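Local coordinates for protein alpha-14 giardin (Giardia lamblia, PDB 3CHJ) that binds calcium ions and, in a calcium-dependent manner, phospholipid, and may act as a structural element linking the lipid bilayer to the underlying axoneme, at residues A[26-29]-A[30-33]; A[113-116]-A[117-121]; A[164-167]-A[168-171]. One frame throughout, in Å; residues are numbered along the deposited sequence.

All three contacts are local, and each mixes buried with exposed residues; none shares a helix with another. Contact 1 turns the chain out of a loop into helix 31-38, while contacts 2 and 3 are regular turns of helices 113-127 and 162-177. Contacts 1 and 3 lie on opposite sides of the chain's centre, their centres about 52 Å apart; contact 2 lies closest to the middle. Their charged groups behave differently: in contact 1 a buried arginine donates to carbonyls of the preceding helix and of a distant loop, in contact 2 two glutamates crowd each other, and in contact 3 a buried aspartate is satisfied by an arginine of the neighbouring helix and a tyrosine of the loop after it.

Contact 1 (A[26-29]-A[30-33]); sequences ESKR and LDLI
D31 folds back over the carbonyl of K28: its CB lies 3.2 Å from K28 O, and at the end of the carboxylate OD2 comes 3.7 Å from K28 CB. The chi1 of D31 (-72°) puts CG beside the residue's own backbone N, which leaves D31 CG 3.4 Å from K28 O. The two side chains cross obliquely, and the straight K28 chain then leads off, leaving K28 NZ 5.9 Å from D31 OD2. The charges are opposite, but they are not in contact, so any attraction is probably weak. In the backbone, D31 N donates to K28 O at 2.9 Å and closes a type I beta turn from K28 to D31. L32 N bonds to R29 O, the next bond of the same three-residue spacing along the chain. This is the link between helix 12-24 and helix 31-38 in the all-helical annexin fold, and a water helps to bridge it, donating to S27 O at 2.8 Å and accepting from L30 N. L32 packs its CG 3.4 Å from R29 O, and its side chain touches V19 and A22 of helix 12-24, and L67. R29 is buried. Its chain bends at chi2 (-72°), and the guanidinium is gripped by A22 O through NH1 and by H66 O through NH2, tying the loop to two other parts of the chain. E26 approaches one face of that group, OE1 sitting 3.5 Å above the plane of the R29 guanidinium over its centre. No N-H points at the oxygen, which makes this a salt bridge of charge alone, probably easing the burial of the cation.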
# COMPACT_ATOMS: atom_id res chain seq x y z
N GLU A 26 26.37 -13.30 -6.63
CA GLU A 26 24.98 -13.76 -6.61
C GLU A 26 24.53 -14.28 -5.23
O GLU A 26 23.38 -14.09 -4.83
CB GLU A 26 24.77 -14.82 -7.70
CG GLU A 26 23.39 -15.44 -7.78
CD GLU A 26 22.44 -14.64 -8.66
OE1 GLU A 26 21.98 -13.55 -8.22
OE2 GLU A 26 22.15 -15.12 -9.78
N SER A 27 25.44 -14.92 -4.50
CA SER A 27 25.12 -15.47 -3.18
C SER A 27 24.90 -14.39 -2.11
O SER A 27 24.40 -14.69 -1.02
CB SER A 27 26.23 -16.42 -2.74
OG SER A 27 27.42 -15.71 -2.46
N LYS A 28 25.27 -13.15 -2.44
CA LYS A 28 25.14 -12.01 -1.52
C LYS A 28 24.03 -11.03 -1.91
O LYS A 28 23.91 -9.96 -1.29
CB LYS A 28 26.46 -11.26 -1.40
CG LYS A 28 27.60 -12.08 -0.83
CD LYS A 28 28.85 -11.23 -0.71
CE LYS A 28 29.98 -12.01 -0.05
NZ LYS A 28 31.24 -11.22 -0.05
N ARG A 29 23.22 -11.39 -2.90
CA ARG A 29 22.19 -10.47 -3.40
C ARG A 29 21.26 -9.98 -2.30
O ARG A 29 20.82 -8.81 -2.33
CB ARG A 29 21.36 -11.12 -4.50
CG ARG A 29 22.06 -11.22 -5.86
CD ARG A 29 22.18 -9.85 -6.54
NE ARG A 29 22.52 -10.01 -7.96
CZ ARG A 29 23.73 -10.36 -8.41
NH1 ARG A 29 24.73 -10.56 -7.57
NH2 ARG A 29 23.92 -10.49 -9.72
N LEU A 30 20.94 -10.84 -1.33
CA LEU A 30 19.99 -10.43 -0.29
C LEU A 30 20.56 -9.40 0.69
O LEU A 30 19.82 -8.83 1.51
CB LEU A 30 19.40 -11.64 0.44
CG LEU A 30 18.47 -12.51 -0.40
CD1 LEU A 30 18.13 -13.79 0.36
CD2 LEU A 30 17.16 -11.79 -0.86
N ASP A 31 21.86 -9.12 0.61
CA ASP A 31 22.41 -8.02 1.37
C ASP A 31 21.70 -6.71 1.04
O ASP A 31 21.60 -5.82 1.88
CB ASP A 31 23.92 -7.87 1.16
CG ASP A 31 24.72 -8.98 1.85
OD1 ASP A 31 24.16 -9.74 2.67
OD2 ASP A 31 25.93 -9.10 1.54
N LEU A 32 21.24 -6.58 -0.21
CA LEU A 32 20.50 -5.38 -0.59
C LEU A 32 19.24 -5.24 0.25
O LEU A 32 18.84 -4.11 0.55
CB LEU A 32 20.12 -5.41 -2.08
CG LEU A 32 21.30 -5.49 -3.06
CD1 LEU A 32 20.80 -5.67 -4.47
CD2 LEU A 32 22.19 -4.25 -2.94
N ILE A 33 18.62 -6.37 0.58
CA ILE A 33 17.39 -6.40 1.37
C ILE A 33 17.69 -6.24 2.85
O ILE A 33 16.98 -5.51 3.56
CB ILE A 33 16.60 -7.70 1.10
CG1 ILE A 33 16.24 -7.83 -0.39
CG2 ILE A 33 15.37 -7.76 1.98
CD1 ILE A 33 15.41 -6.66 -0.99
O HOH W 1 21.74 -13.73 -0.92

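Contact 2 (A[113-116]-A[117-121])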
# COMPACT_ATOMS: atom_id res chain seq x y z
N THR A 113 -4.15 9.96 7.00
CA THR A 113 -4.61 11.26 6.52
C THR A 113 -3.49 12.29 6.54
O THR A 113 -3.36 13.09 5.60
CB THR A 113 -5.82 11.83 7.33
OG1 THR A 113 -6.51 10.77 8.00
CG2 THR A 113 -6.77 12.57 6.39
N HIS A 114 -2.66 12.27 7.59
CA HIS A 114 -1.50 13.17 7.66
C HIS A 114 -0.53 12.97 6.49
O HIS A 114 0.06 13.93 5.99
CB HIS A 114 -0.78 13.11 9.03
CG HIS A 114 0.02 11.86 9.26
ND1 HIS A 114 1.31 11.70 8.80
CD2 HIS A 114 -0.27 10.72 9.93
CE1 HIS A 114 1.77 10.52 9.16
NE2 HIS A 114 0.83 9.90 9.85
N GLU A 115 -0.41 11.72 6.04
CA GLU A 115 0.48 11.36 4.93
C GLU A 115 -0.12 11.84 3.61
O GLU A 115 0.60 12.24 2.71
CB GLU A 115 0.72 9.86 4.87
CG GLU A 115 1.89 9.45 3.93
CD GLU A 115 3.28 9.76 4.49
OE1 GLU A 115 3.47 9.71 5.72
OE2 GLU A 115 4.20 10.05 3.69
N VAL A 116 -1.44 11.80 3.48
CA VAL A 116 -2.08 12.35 2.27
C VAL A 116 -1.79 13.85 2.19
O VAL A 116 -1.46 14.38 1.13
CB VAL A 116 -3.62 12.13 2.23
CG1 VAL A 116 -4.20 12.71 0.96
CG2 VAL A 116 -3.92 10.63 2.30
N ARG A 117 -1.91 14.52 3.33
CA ARG A 117 -1.65 15.97 3.39
C ARG A 117 -0.22 16.27 2.94
O ARG A 117 0.02 17.17 2.12
CB ARG A 117 -1.88 16.46 4.81
CG ARG A 117 -2.58 17.81 4.93
CD ARG A 117 -2.94 18.13 6.38
NE ARG A 117 -3.33 16.93 7.12
CZ ARG A 117 -3.33 16.80 8.44
NH1 ARG A 117 -2.94 17.81 9.22
NH2 ARG A 117 -3.70 15.65 8.98
N GLU A 118 0.73 15.48 3.43
CA GLU A 118 2.13 15.67 3.11
C GLU A 118 2.37 15.45 1.62
O GLU A 118 3.08 16.23 0.97
CB GLU A 118 2.98 14.71 3.94
CG GLU A 118 4.48 14.79 3.64
CD GLU A 118 5.33 13.80 4.47
OE1 GLU A 118 4.80 12.77 4.96
OE2 GLU A 118 6.54 14.05 4.59
N ILE A 119 1.77 14.41 1.06
CA ILE A 119 2.05 14.15 -0.35
C ILE A 119 1.33 15.07 -1.33
O ILE A 119 1.80 15.24 -2.43
CB ILE A 119 1.92 12.64 -0.75
CG1 ILE A 119 0.47 12.16 -0.67
CG2 ILE A 119 2.89 11.77 0.09
CD1 ILE A 119 0.25 10.79 -1.34
N ARG A 120 0.22 15.71 -0.92
CA ARG A 120 -0.40 16.72 -1.78
C ARG A 120 0.62 17.81 -2.08
O ARG A 120 0.78 18.22 -3.21
CB ARG A 120 -1.61 17.38 -1.12
CG ARG A 120 -2.78 16.45 -0.95
CD ARG A 120 -3.87 17.21 -0.20
NE ARG A 120 -4.97 16.30 0.08
CZ ARG A 120 -5.64 16.26 1.23
NH1 ARG A 120 -5.34 17.09 2.24
NH2 ARG A 120 -6.62 15.38 1.35
N GLN A 121 1.32 18.24 -1.03
CA GLN A 121 2.29 19.32 -1.16
C GLN A 121 3.55 18.85 -1.91
O GLN A 121 4.02 19.52 -2.86
CB GLN A 121 2.65 19.82 0.25
CG GLN A 121 1.46 20.49 0.97
CD GLN A 121 1.76 20.92 2.41
OE1 GLN A 121 1.03 20.57 3.34
NE2 GLN A 121 2.82 21.70 2.59
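V116 O is held by one N-H and crowded by two carbons: R120 N donates to V116 O at 3.0 Å, while R120 CG closes to 3.2 Å and I119 CG1 to 3.4 Å from the same oxygen. CG1 of I119 reaches there because chi1 (68°) wedges it between its own backbone N and carbonyl carbon, the crowded position for a helix. R120 is extended from CG to NE and passes across V116. One face of its guanidinium rests on V116 CG1, with R120 NH2 3.6 Å from that methyl. The arginine's polar atoms are used beyond this helix: NE donates to A153 O and NH2 to G155 O. Those two bonds fix the guanidinium, with the methyl against one face, and they tie helix 113-127 of this annexin to the C-terminal end of helix 144-154 and the residue after it. E115 and I119 meet helix 82-94 instead, E115 touching R82, A83 and L86, and I119 touching C87. E115 bends at chi2 (74°), which swings its carboxylate round beside that of E118, and the two side chains point the same way. E115 OE2 and E118 OE1 stand only 3.1 Å apart, with the carboxylate planes turned 53° from each other. Two full negative charges this close would repel, so the pKa of one of them is probably raised; R82 beside E115 may also ease the repulsion. R117 folds back along its own helix, a bend at chi3 bringing NH2 within 3.6 Å of H114 CA. T113 O lies at the edge of the R117 guanidinium, near its plane but too far to bond with it; this oxygen accepts instead from R117 N, at 3.0 Å.

Contact 3 (A[164-167]-A[168-171])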
# COMPACT_ATOMS: atom_id res chain seq x y z
N GLU A 164 -23.72 10.18 15.56
CA GLU A 164 -23.49 10.20 14.11
C GLU A 164 -23.20 8.79 13.60
O GLU A 164 -23.67 8.41 12.53
CB GLU A 164 -22.36 11.16 13.75
CG GLU A 164 -22.64 12.62 14.13
CD GLU A 164 -21.41 13.51 14.03
OE1 GLU A 164 -20.66 13.67 15.03
OE2 GLU A 164 -21.20 14.08 12.94
N LEU A 165 -22.46 8.02 14.38
CA LEU A 165 -22.18 6.63 14.03
C LEU A 165 -23.44 5.80 14.02
O LEU A 165 -23.63 4.99 13.11
CB LEU A 165 -21.13 6.01 14.96
CG LEU A 165 -19.67 6.10 14.53
CD1 LEU A 165 -19.24 7.53 14.31
CD2 LEU A 165 -18.78 5.42 15.58
N GLU A 166 -24.31 5.99 15.01
CA GLU A 166 -25.60 5.29 15.03
C GLU A 166 -26.43 5.60 13.78
O GLU A 166 -27.04 4.70 13.20
CB GLU A 166 -26.40 5.60 16.30
CG GLU A 166 -25.72 5.21 17.62
CD GLU A 166 -25.81 3.72 17.95
OE1 GLU A 166 -26.37 2.93 17.15
OE2 GLU A 166 -25.31 3.33 19.04
N GLU A 167 -26.46 6.88 13.38
CA GLU A 167 -27.19 7.29 12.18
C GLU A 167 -26.62 6.64 10.92
O GLU A 167 -27.36 6.11 10.10
CB GLU A 167 -27.15 8.80 12.02
CG GLU A 167 -27.90 9.59 13.09
CD GLU A 167 -27.74 11.10 12.90
OE1 GLU A 167 -26.58 11.59 12.88
OE2 GLU A 167 -28.76 11.80 12.77
N ASP A 168 -25.29 6.71 10.77
CA ASP A 168 -24.63 6.11 9.61
C ASP A 168 -24.74 4.60 9.59
O ASP A 168 -24.76 3.99 8.51
CB ASP A 168 -23.16 6.51 9.55
CG ASP A 168 -22.97 7.96 9.18
OD1 ASP A 168 -23.93 8.57 8.64
OD2 ASP A 168 -21.86 8.47 9.42
N LEU A 169 -24.83 3.99 10.76
CA LEU A 169 -25.00 2.54 10.87
C LEU A 169 -26.30 2.09 10.21
O LEU A 169 -26.33 1.12 9.44
CB LEU A 169 -24.98 2.12 12.34
CG LEU A 169 -25.04 0.63 12.64
CD1 LEU A 169 -23.88 -0.07 11.92
CD2 LEU A 169 -24.96 0.43 14.11
N VAL A 170 -27.38 2.80 10.53
CA VAL A 170 -28.67 2.52 9.93
C VAL A 170 -28.61 2.72 8.41
O VAL A 170 -29.12 1.90 7.64
CB VAL A 170 -29.76 3.40 10.59
CG1 VAL A 170 -31.06 3.29 9.84
CG2 VAL A 170 -29.94 2.98 12.06
N LEU A 171 -27.95 3.79 8.00
CA LEU A 171 -27.81 4.11 6.58
C LEU A 171 -26.98 3.07 5.80
O LEU A 171 -27.36 2.66 4.70
CB LEU A 171 -27.21 5.51 6.41
CG LEU A 171 -28.18 6.64 6.81
CD1 LEU A 171 -27.41 7.94 6.91
CD2 LEU A 171 -29.32 6.75 5.81
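D168 starts with CB 3.6 Å from E164 O, one helical turn back, and the rest of the side chain keeps company with that carbonyl. CG comes to 3.5 Å from E164 O because chi1 of D168 (-72°) sets it beside the backbone N, the atom that bonds to the same oxygen. At the tip, OD2 is still near the carbonyl, while OD1 lies somewhat further off. Such an approach of negative atoms to a carbonyl oxygen is probably unfavourable by itself; the buried carboxylate is satisfied by R191 of helix 186-195, in a salt bridge to OD1, and by Y196 OH, in a hydrogen bond to OD2. In the backbone, D168 N donates to E164 O at 2.9 Å. E164 takes its own carboxylate away from D168 to the head of the helix, where OE1 accepts the backbone N-H of D161. Helix 162-177 leads directly into the annexin calcium site: A175 on its last turns is a metal ligand together with T178, G180, E185 and E224, and the L171 side chain, which also touches T188 of helix 186-195, is about 11 Å from the ion. L171 in turn lies over the carbonyl of E167, its CG 3.4 Å from E167 O, and L171 N donates to that same oxygen. L169 does much the same one turn along from L165, with CB tucked 3.3 Å from L165 O while L169 N bonds to it. Next to it E166 runs alongside and points the same way, its OE1 meeting L169 CD2 at 4.2 Å. The carbonyl of E166 is shared by V170, whose N donates to it and whose CG2 comes 3.6 Å from E166 O.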